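Long-range contacts in tengpin (Thermoanaerobacter tengcongensis, PDB 2VH4), which probably inhibits serine proteases as a member of the serpin family, and is captured here in a latent, loop C-sheet polymer form: residues W104-D109 with A131-S136; P162-Y167 with D340-G345; L211-E216 with V233-D238; R357-A362 with G375-L380. All blocks are in the same frame, centred on the assembly; numbering follows the deposited sequence.

Interaction 1. Residues W104-D109 with A131-S136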
loop_
_atom_site.group_PDB
_atom_site.type_symbol
_atom_site.label_atom_id
_atom_site.label_comp_id
_atom_site.label_asym_id
_atom_site.label_seq_id
_atom_site.Cartn_x
_atom_site.Cartn_y
_atom_site.Cartn_z
ATOM N N TRP A 104 -16.375 3.961 -8.447
ATOM C CA TRP A 104 -17.201 5.115 -8.802
ATOM C C TRP A 104 -17.139 5.272 -10.314
ATOM O O TRP A 104 -16.048 5.278 -10.883
ATOM C CB TRP A 104 -16.677 6.383 -8.124
ATOM C CG TRP A 104 -16.529 6.277 -6.623
ATOM C CD1 TRP A 104 -15.613 5.527 -5.939
ATOM C CD2 TRP A 104 -17.304 6.963 -5.632
ATOM N NE1 TRP A 104 -15.778 5.695 -4.587
ATOM C CE2 TRP A 104 -16.808 6.574 -4.371
ATOM C CE3 TRP A 104 -18.373 7.868 -5.688
ATOM C CZ2 TRP A 104 -17.341 7.051 -3.175
ATOM C CZ3 TRP A 104 -18.908 8.346 -4.494
ATOM C CH2 TRP A 104 -18.391 7.932 -3.253
ATOM N N PHE A 105 -18.294 5.376 -10.971
ATOM C CA PHE A 105 -18.313 5.543 -12.429
ATOM C C PHE A 105 -19.267 6.632 -12.927
ATOM O O PHE A 105 -20.254 6.961 -12.267
ATOM C CB PHE A 105 -18.554 4.208 -13.152
ATOM C CG PHE A 105 -19.926 3.643 -12.957
ATOM C CD1 PHE A 105 -20.957 3.963 -13.837
ATOM C CD2 PHE A 105 -20.190 2.771 -11.908
ATOM C CE1 PHE A 105 -22.231 3.430 -13.667
ATOM C CE2 PHE A 105 -21.463 2.236 -11.730
ATOM C CZ PHE A 105 -22.485 2.565 -12.612
ATOM N N LYS A 106 -18.949 7.187 -14.093
ATOM C CA LYS A 106 -19.723 8.276 -14.677
ATOM C C LYS A 106 -21.061 7.793 -15.242
ATOM O O LYS A 106 -21.125 6.804 -15.973
ATOM C CB LYS A 106 -18.907 8.986 -15.760
ATOM C CG LYS A 106 -19.334 10.415 -16.024
ATOM C CD LYS A 106 -18.302 11.143 -16.872
ATOM C CE LYS A 106 -18.654 12.612 -17.038
ATOM N NZ LYS A 106 -17.616 13.351 -17.809
ATOM N N GLU A 107 -22.125 8.503 -14.881
ATOM C CA GLU A 107 -23.474 8.203 -15.352
ATOM C C GLU A 107 -23.677 8.552 -16.834
ATOM O O GLU A 107 -24.614 8.066 -17.458
ATOM C CB GLU A 107 -24.522 8.919 -14.478
ATOM C CG GLU A 107 -24.458 10.458 -14.516
ATOM C CD GLU A 107 -25.242 11.146 -13.389
ATOM O OE1 GLU A 107 -25.689 10.467 -12.433
ATOM O OE2 GLU A 107 -25.397 12.385 -13.455
ATOM N N ASN A 108 -22.788 9.374 -17.387
ATOM C CA ASN A 108 -22.978 9.941 -18.725
ATOM C C ASN A 108 -22.350 9.154 -19.875
ATOM O O ASN A 108 -23.023 8.352 -20.523
ATOM C CB ASN A 108 -22.490 11.397 -18.773
ATOM C CG ASN A 108 -23.226 12.291 -17.799
ATOM O OD1 ASN A 108 -24.442 12.480 -17.902
ATOM N ND2 ASN A 108 -22.490 12.851 -16.844
ATOM N N ASP A 109 -21.065 9.400 -20.121
ATOM C CA ASP A 109 -20.395 8.949 -21.338
ATOM C C ASP A 109 -19.867 7.520 -21.256
ATOM O O ASP A 109 -19.245 7.024 -22.201
ATOM C CB ASP A 109 -19.253 9.911 -21.689
ATOM C CG ASP A 109 -19.754 11.259 -22.189
ATOM O OD1 ASP A 109 -20.650 11.283 -23.061
ATOM O OD2 ASP A 109 -19.248 12.296 -21.717
ATOM N N ALA A 131 -22.244 7.901 -10.550
ATOM C CA ALA A 131 -22.083 9.307 -10.180
ATOM C C ALA A 131 -22.029 10.282 -11.360
ATOM O O ALA A 131 -21.792 9.891 -12.505
ATOM C CB ALA A 131 -20.861 9.478 -9.297
ATOM N N ALA A 132 -22.253 11.558 -11.054
ATOM C CA ALA A 132 -22.235 12.626 -12.048
ATOM C C ALA A 132 -20.815 13.057 -12.431
ATOM O O ALA A 132 -20.606 13.611 -13.512
ATOM C CB ALA A 132 -23.024 13.825 -11.539
ATOM N N PHE A 133 -19.859 12.800 -11.535
ATOM C CA PHE A 133 -18.459 13.226 -11.695
ATOM C C PHE A 133 -18.339 14.749 -11.783
ATOM O O PHE A 133 -17.693 15.295 -12.683
ATOM C CB PHE A 133 -17.767 12.511 -12.873
ATOM C CG PHE A 133 -17.233 11.141 -12.528
ATOM C CD1 PHE A 133 -18.007 10.229 -11.810
ATOM C CD2 PHE A 133 -15.961 10.755 -12.937
ATOM C CE1 PHE A 133 -17.515 8.973 -11.492
ATOM C CE2 PHE A 133 -15.465 9.493 -12.630
ATOM C CZ PHE A 133 -16.246 8.600 -11.903
ATOM N N ASP A 134 -18.997 15.415 -10.841
ATOM C CA ASP A 134 -18.890 16.853 -10.664
ATOM C C ASP A 134 -18.299 17.127 -9.287
ATOM O O ASP A 134 -17.732 16.225 -8.658
ATOM C CB ASP A 134 -20.260 17.536 -10.831
ATOM C CG ASP A 134 -21.362 16.893 -9.984
ATOM O OD1 ASP A 134 -22.527 16.928 -10.422
ATOM O OD2 ASP A 134 -21.083 16.360 -8.887
ATOM N N SER A 135 -18.444 18.362 -8.816
ATOM C CA SER A 135 -17.896 18.784 -7.530
ATOM C C SER A 135 -18.464 18.000 -6.339
ATOM O O SER A 135 -17.770 17.776 -5.349
ATOM C CB SER A 135 -18.122 20.283 -7.330
ATOM O OG SER A 135 -17.179 20.811 -6.412
ATOM N N SER A 136 -19.725 17.586 -6.446
ATOM C CA SER A 136 -20.391 16.843 -5.377
ATOM C C SER A 136 -19.838 15.425 -5.261
ATOM O O SER A 136 -19.760 14.872 -4.164
ATOM C CB SER A 136 -21.907 16.819 -5.599
ATOM O OG SER A 136 -22.251 16.107 -6.770
#
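Phe133 lays its ring across the backbone of strand 95-106, and Ala131 bonds to the same strand just before it. Lys106 lies over one face of the ring, its CB 4.2 Å from the centroid of the Phe133 ring and 12° off the normal, a CH-pi contact. The rim of the ring reaches further back along the strand. Phe133 CZ lies 3.5 Å from Trp104 O, near the ring plane. The backbone of Phe133 is left-handed (phi 61°), which takes the chain off the strand direction while the ring points back at it. Ala131 forms the parallel bridge with Lys106. Its N donates to Phe105 O at 2.8 Å, nearly straight down the carbonyl. Its O accepts from Glu107 N, also at 2.8 Å. Glu107, exposed, lies alongside Ala132, with OE2 3.4 Å from Ala132 CB. Past the ring, Asp134 takes the N-cap of helix 135-148. Tyr167 of the neighbouring strand 164-177 meets the Phe133 ring. The contact thus combines two bonds that fix the edge strand 127-131 in register with an apolar ring that packs on the backbone of Trp104 to Lys106, where the chain turns into the helix.

Interaction 2. Residues P162-Y167 with D340-G345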
loop_
_atom_site.group_PDB
_atom_site.type_symbol
_atom_site.label_atom_id
_atom_site.label_comp_id
_atom_site.label_asym_id
_atom_site.label_seq_id
_atom_site.Cartn_x
_atom_site.Cartn_y
_atom_site.Cartn_z
ATOM N N PRO A 162 -13.062 16.212 -16.811
ATOM C CA PRO A 162 -14.251 15.947 -17.635
ATOM C C PRO A 162 -14.217 14.622 -18.404
ATOM O O PRO A 162 -15.276 14.104 -18.777
ATOM C CB PRO A 162 -14.267 17.123 -18.622
ATOM C CG PRO A 162 -13.538 18.212 -17.926
ATOM C CD PRO A 162 -12.461 17.523 -17.129
ATOM N N GLU A 163 -13.023 14.080 -18.635
ATOM C CA GLU A 163 -12.884 12.846 -19.413
ATOM C C GLU A 163 -12.678 11.593 -18.551
ATOM O O GLU A 163 -12.555 10.488 -19.083
ATOM C CB GLU A 163 -11.764 12.967 -20.455
ATOM C CG GLU A 163 -11.805 14.241 -21.299
ATOM C CD GLU A 163 -10.889 15.340 -20.767
ATOM O OE1 GLU A 163 -10.445 15.258 -19.595
ATOM O OE2 GLU A 163 -10.609 16.288 -21.533
ATOM N N ASP A 164 -12.637 11.769 -17.232
ATOM C CA ASP A 164 -12.600 10.638 -16.299
ATOM C C ASP A 164 -13.938 9.908 -16.305
ATOM O O ASP A 164 -14.993 10.537 -16.415
ATOM C CB ASP A 164 -12.279 11.112 -14.883
ATOM C CG ASP A 164 -10.887 11.689 -14.764
ATOM O OD1 ASP A 164 -10.175 11.786 -15.787
ATOM O OD2 ASP A 164 -10.498 12.052 -13.641
ATOM N N VAL A 165 -13.888 8.582 -16.198
ATOM C CA VAL A 165 -15.103 7.764 -16.215
ATOM C C VAL A 165 -15.217 6.814 -15.021
ATOM O O VAL A 165 -16.317 6.374 -14.680
ATOM C CB VAL A 165 -15.269 6.978 -17.551
ATOM C CG1 VAL A 165 -15.349 7.932 -18.743
ATOM C CG2 VAL A 165 -14.147 5.973 -17.746
ATOM N N MET A 166 -14.082 6.503 -14.392
ATOM C CA MET A 166 -14.047 5.551 -13.275
ATOM C C MET A 166 -12.907 5.805 -12.295
ATOM O O MET A 166 -11.784 6.102 -12.694
ATOM C CB MET A 166 -13.965 4.098 -13.780
ATOM C CG MET A 166 -14.180 3.052 -12.676
ATOM S SD MET A 166 -14.062 1.328 -13.196
ATOM C CE MET A 166 -15.665 1.041 -13.948
ATOM N N TYR A 167 -13.212 5.683 -11.008
ATOM C CA TYR A 167 -12.179 5.608 -9.979
ATOM C C TYR A 167 -12.331 4.292 -9.237
ATOM O O TYR A 167 -13.412 3.974 -8.738
ATOM C CB TYR A 167 -12.275 6.777 -8.996
ATOM C CG TYR A 167 -11.968 8.125 -9.604
ATOM C CD1 TYR A 167 -12.977 8.903 -10.165
ATOM C CD2 TYR A 167 -10.671 8.626 -9.611
ATOM C CE1 TYR A 167 -12.700 10.141 -10.727
ATOM C CE2 TYR A 167 -10.386 9.864 -10.164
ATOM C CZ TYR A 167 -11.407 10.613 -10.726
ATOM O OH TYR A 167 -11.134 11.841 -11.271
ATOM N N ASP A 340 -7.209 6.018 -11.545
ATOM C CA ASP A 340 -8.016 6.934 -12.349
ATOM C C ASP A 340 -8.096 6.535 -13.824
ATOM O O ASP A 340 -7.093 6.561 -14.548
ATOM C CB ASP A 340 -7.512 8.375 -12.198
ATOM C CG ASP A 340 -8.475 9.402 -12.785
ATOM O OD1 ASP A 340 -9.416 9.009 -13.518
ATOM O OD2 ASP A 340 -8.293 10.610 -12.502
ATOM N N ILE A 341 -9.311 6.181 -14.248
ATOM C CA ILE A 341 -9.601 5.768 -15.620
ATOM C C ILE A 341 -10.167 6.941 -16.432
ATOM O O ILE A 341 -11.246 7.467 -16.123
ATOM C CB ILE A 341 -10.580 4.554 -15.649
ATOM C CG1 ILE A 341 -10.017 3.369 -14.848
ATOM C CG2 ILE A 341 -10.910 4.144 -17.075
ATOM C CD1 ILE A 341 -8.699 2.772 -15.363
ATOM N N THR A 342 -9.438 7.337 -17.473
ATOM C CA THR A 342 -9.783 8.536 -18.242
ATOM C C THR A 342 -9.685 8.332 -19.755
ATOM O O THR A 342 -9.072 7.376 -20.225
ATOM C CB THR A 342 -8.930 9.753 -17.802
ATOM O OG1 THR A 342 -9.516 10.962 -18.304
ATOM C CG2 THR A 342 -7.508 9.628 -18.305
ATOM N N ALA A 343 -10.287 9.253 -20.504
ATOM C CA ALA A 343 -10.454 9.099 -21.949
ATOM C C ALA A 343 -9.380 9.805 -22.773
ATOM O O ALA A 343 -9.007 9.331 -23.850
ATOM C CB ALA A 343 -11.832 9.583 -22.367
ATOM N N ALA A 344 -8.885 10.931 -22.272
ATOM C CA ALA A 344 -8.027 11.786 -23.076
ATOM C C ALA A 344 -6.761 12.228 -22.340
ATOM O O ALA A 344 -6.585 11.939 -21.154
ATOM C CB ALA A 344 -8.818 12.995 -23.575
ATOM N N GLY A 345 -5.886 12.922 -23.066
ATOM C CA GLY A 345 -4.685 13.502 -22.489
ATOM C C GLY A 345 -3.577 12.495 -22.272
ATOM O O GLY A 345 -3.678 11.342 -22.700
#
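Asp164, Thr342 and Asp340 meet on one face of an antiparallel strand pair. Thr342 OG1 donates to Asp164 OD1 at 2.7 Å, nearly along its C-O axis. The hydroxyl stands anti to the backbone N of Thr342 (chi1 -165°), which turns it to the carboxylate. The other oxygen, Asp164 OD2, lies 2.9 Å from Asp340 OD2. The two carboxylate planes are perpendicular. Two acids this close and buried would be expected to favour protonation of one of them. Tyr167 lies beside Asp340 and points the same way, with CE2 3.2 Å from Asp340 OD2. Its OH donates to Asp164 OD2, a very short bond of 2.5 Å.

On the other face the CB atoms of Met166 and Ile341 meet. Val165, at the bulge, touches Ile341 CG2 with its CG2 at 3.8 Å. The backbone sets this pattern. Ile341 N donates to Met166 O at 2.9 Å, and Ile341 O accepts from Val165 N at the same length and weakly from Met166 N. Val165 and Met166 thus share one partner, a classic beta bulge. Further out, Ser316 and Tyr314 of strand 314-326 flank Thr342, and Trp104 and Lys106 bond to the outer edge of strand 164-177. Strand 330-342 lies antiparallel between strands 164-177 and 314-326, the arrangement of a reactive-centre loop inserted as the fourth strand of serpin sheet A, consistent with the latent conformation.

Interaction 3. Residues L211-E216 with V233-D238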
loop_
_atom_site.group_PDB
_atom_site.type_symbol
_atom_site.label_atom_id
_atom_site.label_comp_id
_atom_site.label_asym_id
_atom_site.label_seq_id
_atom_site.Cartn_x
_atom_site.Cartn_y
_atom_site.Cartn_z
ATOM N N LEU A 211 13.042 -10.247 19.625
ATOM C CA LEU A 211 13.240 -10.739 18.275
ATOM C C LEU A 211 14.271 -9.859 17.594
ATOM O O LEU A 211 14.074 -8.654 17.446
ATOM C CB LEU A 211 11.919 -10.757 17.495
ATOM C CG LEU A 211 10.875 -11.794 17.929
ATOM C CD1 LEU A 211 9.516 -11.463 17.342
ATOM C CD2 LEU A 211 11.282 -13.209 17.538
ATOM N N TYR A 212 15.383 -10.464 17.193
ATOM C CA TYR A 212 16.499 -9.715 16.632
ATOM C C TYR A 212 16.797 -10.138 15.190
ATOM O O TYR A 212 17.104 -11.306 14.920
ATOM C CB TYR A 212 17.722 -9.858 17.545
ATOM C CG TYR A 212 19.027 -9.335 16.987
ATOM C CD1 TYR A 212 19.221 -7.970 16.754
ATOM C CD2 TYR A 212 20.079 -10.205 16.727
ATOM C CE1 TYR A 212 20.429 -7.494 16.252
ATOM C CE2 TYR A 212 21.285 -9.741 16.234
ATOM C CZ TYR A 212 21.454 -8.391 15.998
ATOM O OH TYR A 212 22.661 -7.951 15.509
ATOM N N ILE A 213 16.678 -9.182 14.272
ATOM C CA ILE A 213 16.947 -9.416 12.856
ATOM C C ILE A 213 18.429 -9.201 12.595
ATOM O O ILE A 213 18.989 -8.174 12.981
ATOM C CB ILE A 213 16.126 -8.457 11.956
ATOM C CG1 ILE A 213 14.650 -8.849 11.938
ATOM C CG2 ILE A 213 16.689 -8.410 10.527
ATOM C CD1 ILE A 213 13.745 -7.731 11.446
ATOM N N GLU A 214 19.060 -10.169 11.940
ATOM C CA GLU A 214 20.478 -10.066 11.633
ATOM C C GLU A 214 20.774 -10.629 10.245
ATOM O O GLU A 214 20.908 -11.842 10.069
ATOM C CB GLU A 214 21.306 -10.776 12.712
ATOM C CG GLU A 214 22.794 -10.435 12.719
ATOM C CD GLU A 214 23.572 -11.261 13.735
ATOM O OE1 GLU A 214 23.212 -12.440 13.948
ATOM O OE2 GLU A 214 24.545 -10.734 14.323
ATOM N N GLU A 215 20.843 -9.736 9.260
ATOM C CA GLU A 215 21.274 -10.082 7.909
ATOM C C GLU A 215 22.746 -9.710 7.744
ATOM O O GLU A 215 23.379 -9.228 8.686
ATOM C CB GLU A 215 20.411 -9.368 6.868
ATOM N N GLU A 216 23.298 -9.949 6.559
ATOM C CA GLU A 216 24.694 -9.598 6.294
ATOM C C GLU A 216 24.845 -8.099 6.077
ATOM O O GLU A 216 25.888 -7.515 6.376
ATOM C CB GLU A 216 25.253 -10.384 5.100
ATOM C CG GLU A 216 24.367 -10.397 3.853
ATOM C CD GLU A 216 24.950 -11.248 2.737
ATOM O OE1 GLU A 216 26.073 -10.947 2.271
ATOM O OE2 GLU A 216 24.280 -12.221 2.323
ATOM N N VAL A 233 8.195 -4.132 12.269
ATOM C CA VAL A 233 9.546 -4.530 11.885
ATOM C C VAL A 233 10.398 -3.280 11.671
ATOM O O VAL A 233 9.983 -2.352 10.964
ATOM C CB VAL A 233 9.527 -5.388 10.595
ATOM C CG1 VAL A 233 10.944 -5.653 10.070
ATOM C CG2 VAL A 233 8.806 -6.702 10.844
ATOM N N ALA A 234 11.576 -3.257 12.292
ATOM C CA ALA A 234 12.511 -2.145 12.155
ATOM C C ALA A 234 13.869 -2.650 11.667
ATOM O O ALA A 234 14.425 -3.605 12.214
ATOM C CB ALA A 234 12.653 -1.406 13.468
ATOM N N ILE A 235 14.386 -2.012 10.622
ATOM C CA ILE A 235 15.594 -2.480 9.958
ATOM C C ILE A 235 16.578 -1.341 9.798
ATOM O O ILE A 235 16.236 -0.275 9.290
ATOM C CB ILE A 235 15.294 -3.113 8.581
ATOM C CG1 ILE A 235 14.425 -4.358 8.744
ATOM C CG2 ILE A 235 16.595 -3.446 7.841
ATOM C CD1 ILE A 235 13.895 -4.913 7.442
ATOM N N LEU A 236 17.801 -1.590 10.240
ATOM C CA LEU A 236 18.877 -0.621 10.190
ATOM C C LEU A 236 19.911 -1.149 9.199
ATOM O O LEU A 236 20.698 -2.028 9.537
ATOM C CB LEU A 236 19.490 -0.493 11.591
ATOM C CG LEU A 236 19.831 0.850 12.232
ATOM C CD1 LEU A 236 18.641 1.792 12.246
ATOM C CD2 LEU A 236 20.304 0.611 13.652
ATOM N N PRO A 237 19.891 -0.644 7.952
ATOM C CA PRO A 237 20.891 -1.094 6.979
ATOM C C PRO A 237 22.298 -0.593 7.322
ATOM O O PRO A 237 22.448 0.468 7.936
ATOM C CB PRO A 237 20.400 -0.498 5.657
ATOM C CG PRO A 237 19.551 0.635 6.029
ATOM C CD PRO A 237 18.961 0.344 7.378
ATOM N N ASP A 238 23.305 -1.375 6.934
ATOM C CA ASP A 238 24.714 -1.086 7.208
ATOM C C ASP A 238 25.210 0.197 6.551
ATOM O O ASP A 238 24.660 0.643 5.544
ATOM C CB ASP A 238 25.584 -2.252 6.724
ATOM C CG ASP A 238 25.882 -3.257 7.817
ATOM O OD1 ASP A 238 25.405 -4.407 7.719
ATOM O OD2 ASP A 238 26.601 -2.899 8.777
#
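Strand segments 211-214 and 233-237 run in the same general sense, with 34° between their directions and 8.5 Å between their axes at the closest point. They belong to the outer two strands of an antiparallel meander in the serpin B sheet, 211-214 and 230-237, with strand 218-224 bonded to both. Backbone pairing with each other is therefore absent, and the contact rests on side chains. Ile213 carries it. Its side chain points at the other strand, and CD1 meets Val233 CG1 at 3.7 Å. The branches cross at about a right angle. CG1 of Val233 is anti to its own backbone N (chi1 172°), which brings this methyl to Ile213 CD1. A looser touch joins Ile213 CD1 to Ile235 CG1 at 4.4 Å. One methyl of the isoleucine thus touches both Val233 and Ile235. Val222 of the middle strand packs on the same isoleucine, and Tyr246 of helix 243-249 on Ile235. All of this is buried apolar packing. At the far end, where both strands run out into loops, the segments approach again without bonding. Asp238 OD1 and Glu216 O are both acceptors and stand 3.4 Å apart, while Asp238 OD2 has a weak bond from Asn240 ND2.

Interaction 4. Residues R357-A362 with G375-L380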
loop_
_atom_site.group_PDB
_atom_site.type_symbol
_atom_site.label_atom_id
_atom_site.label_comp_id
_atom_site.label_asym_id
_atom_site.label_seq_id
_atom_site.Cartn_x
_atom_site.Cartn_y
_atom_site.Cartn_z
ATOM N N ARG A 357 20.783 7.228 3.633
ATOM C CA ARG A 357 20.529 5.976 4.348
ATOM C C ARG A 357 19.311 6.102 5.270
ATOM O O ARG A 357 19.311 6.920 6.193
ATOM C CB ARG A 357 21.767 5.536 5.139
ATOM C CG ARG A 357 21.686 4.103 5.662
ATOM C CD ARG A 357 23.033 3.617 6.201
ATOM N NE ARG A 357 23.174 3.833 7.643
ATOM C CZ ARG A 357 23.809 4.865 8.200
ATOM N NH1 ARG A 357 23.876 4.958 9.524
ATOM N NH2 ARG A 357 24.373 5.807 7.443
ATOM N N PRO A 358 18.259 5.304 5.006
ATOM C CA PRO A 358 17.038 5.371 5.804
ATOM C C PRO A 358 16.921 4.326 6.914
ATOM O O PRO A 358 17.394 3.194 6.766
ATOM C CB PRO A 358 15.954 5.103 4.761
ATOM C CG PRO A 358 16.632 4.178 3.740
ATOM C CD PRO A 358 18.132 4.331 3.904
ATOM N N PHE A 359 16.283 4.720 8.013
ATOM C CA PHE A 359 15.744 3.778 8.988
ATOM C C PHE A 359 14.514 3.189 8.314
ATOM O O PHE A 359 13.542 3.904 8.049
ATOM C CB PHE A 359 15.361 4.509 10.288
ATOM C CG PHE A 359 14.722 3.630 11.338
ATOM C CD1 PHE A 359 15.442 3.238 12.461
ATOM C CD2 PHE A 359 13.392 3.221 11.227
ATOM C CE1 PHE A 359 14.855 2.432 13.449
ATOM C CE2 PHE A 359 12.797 2.414 12.210
ATOM C CZ PHE A 359 13.531 2.022 13.319
ATOM N N ILE A 360 14.566 1.889 8.027
ATOM C CA ILE A 360 13.463 1.200 7.359
ATOM C C ILE A 360 12.521 0.533 8.367
ATOM O O ILE A 360 12.961 0.013 9.398
ATOM C CB ILE A 360 13.992 0.185 6.306
ATOM C CG1 ILE A 360 14.655 0.929 5.142
ATOM C CG2 ILE A 360 12.876 -0.733 5.784
ATOM C CD1 ILE A 360 15.783 0.167 4.485
ATOM N N PHE A 361 11.225 0.556 8.061
ATOM C CA PHE A 361 10.231 -0.125 8.892
ATOM C C PHE A 361 9.073 -0.744 8.106
ATOM O O PHE A 361 8.811 -0.385 6.957
ATOM C CB PHE A 361 9.691 0.808 9.983
ATOM C CG PHE A 361 8.841 1.924 9.465
ATOM C CD1 PHE A 361 7.466 1.750 9.300
ATOM C CD2 PHE A 361 9.406 3.154 9.158
ATOM C CE1 PHE A 361 6.667 2.779 8.818
ATOM C CE2 PHE A 361 8.622 4.195 8.675
ATOM C CZ PHE A 361 7.245 4.008 8.503
ATOM N N ALA A 362 8.368 -1.660 8.759
ATOM C CA ALA A 362 7.184 -2.284 8.182
ATOM C C ALA A 362 6.209 -2.716 9.273
ATOM O O ALA A 362 6.615 -3.105 10.364
ATOM C CB ALA A 362 7.589 -3.487 7.322
ATOM N N GLY A 375 7.774 1.585 4.990
ATOM C CA GLY A 375 8.175 2.982 4.851
ATOM C C GLY A 375 9.559 3.324 5.365
ATOM O O GLY A 375 10.302 2.444 5.803
ATOM N N THR A 376 9.906 4.610 5.297
ATOM C CA THR A 376 11.222 5.098 5.745
ATOM C C THR A 376 11.087 6.355 6.605
ATOM O O THR A 376 10.186 7.170 6.384
ATOM C CB THR A 376 12.190 5.410 4.553
ATOM O OG1 THR A 376 11.647 6.451 3.730
ATOM C CG2 THR A 376 12.428 4.190 3.695
ATOM N N VAL A 377 11.974 6.483 7.593
ATOM C CA VAL A 377 12.116 7.706 8.395
ATOM C C VAL A 377 13.588 8.021 8.618
ATOM O O VAL A 377 14.440 7.134 8.524
ATOM C CB VAL A 377 11.436 7.616 9.793
ATOM C CG1 VAL A 377 9.964 7.894 9.696
ATOM C CG2 VAL A 377 11.688 6.269 10.453
ATOM N N LEU A 378 13.870 9.285 8.926
ATOM C CA LEU A 378 15.202 9.730 9.330
ATOM C C LEU A 378 16.233 9.683 8.215
ATOM O O LEU A 378 16.014 9.086 7.156
ATOM C CB LEU A 378 15.712 8.941 10.545
ATOM C CG LEU A 378 14.945 9.035 11.867
ATOM C CD1 LEU A 378 15.589 8.120 12.901
ATOM C CD2 LEU A 378 14.871 10.477 12.378
ATOM N N SER A 379 17.367 10.325 8.476
ATOM C CA SER A 379 18.492 10.301 7.566
ATOM C C SER A 379 19.734 9.946 8.366
ATOM O O SER A 379 20.359 10.807 8.990
ATOM C CB SER A 379 18.639 11.646 6.875
ATOM O OG SER A 379 19.204 11.467 5.595
ATOM N N LEU A 380 20.058 8.657 8.356
ATOM C CA LEU A 380 21.151 8.095 9.144
ATOM C C LEU A 380 22.510 8.381 8.506
ATOM O O LEU A 380 23.539 8.369 9.188
ATOM C CB LEU A 380 20.950 6.580 9.313
ATOM C CG LEU A 380 19.605 6.067 9.852
ATOM C CD1 LEU A 380 19.448 4.572 9.626
ATOM C CD2 LEU A 380 19.445 6.398 11.322
#
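Gly375 sits under the ring of Phe361, and the lack of a side chain there makes the fit possible. Gly375 CA is 4.1 Å from the centroid of the Phe361 ring and 20° off its normal, a CH-pi contact. Phe361 CG stands between its backbone N and carbonyl carbon (chi1 69°), which folds the ring back over the partner strand. The rim of the ring goes on to Val377, with Phe361 CE2 4.1 Å from Val377 CG1. The second valine methyl is taken by the other aromatic: Val377 CG2 meets Phe359 CD2 at 3.6 Å, the two side chains lying side by side. Val377 is thus a bump gripped between two phenylalanines.

On the side of Thr376 the fit is made by Pro358, whose CB rests on Thr376 CB at 3.8 Å. Towards the C terminus Leu380 fills the next hollow. Its CD1 lies 3.6 Å from Phe359 N, and its CB sits over one face of the Arg357 guanidinium, 3.4 Å from Arg357 NH1. The arginine chain bends at chi3 to lay that plane across the leucine. The backbones hold these shapes in register. Phe359 and Val377 exchange two bonds, as do Phe361 and Gly375, and Leu380 N adds one to Arg357 O at 2.9 Å.

The two strands form a beta hairpin in the serpin B sheet. Strand 230-237 bonds to the outer edge of strand 359-365, Ser39 bonds to Thr376, Phe274 and Tyr276 of strand 263-281 pack on the aromatic face, and Tyr246 of helix 243-249 meets Ile360.

From the N terminus, interaction 1 is the first to close. It joins strand 95-106 to strand 127-131 across a short loop that holds helix 114-124. Interaction 2 opens later, and its long loop from 167 to 340 encloses interaction 3. Interaction 4 follows in series and closes the hairpin at the C terminus. No two of the four cross. Interactions 1 and 2 are adjacent at one end of sheet A, where Lys106 N and Val165 O link them. Interactions 3 and 4 meet where strands 230-237 and 359-365 are neighbours in the B sheet, about 40 Å away between the centres of interactions 1 and 4, on the other side of the molecule's centre.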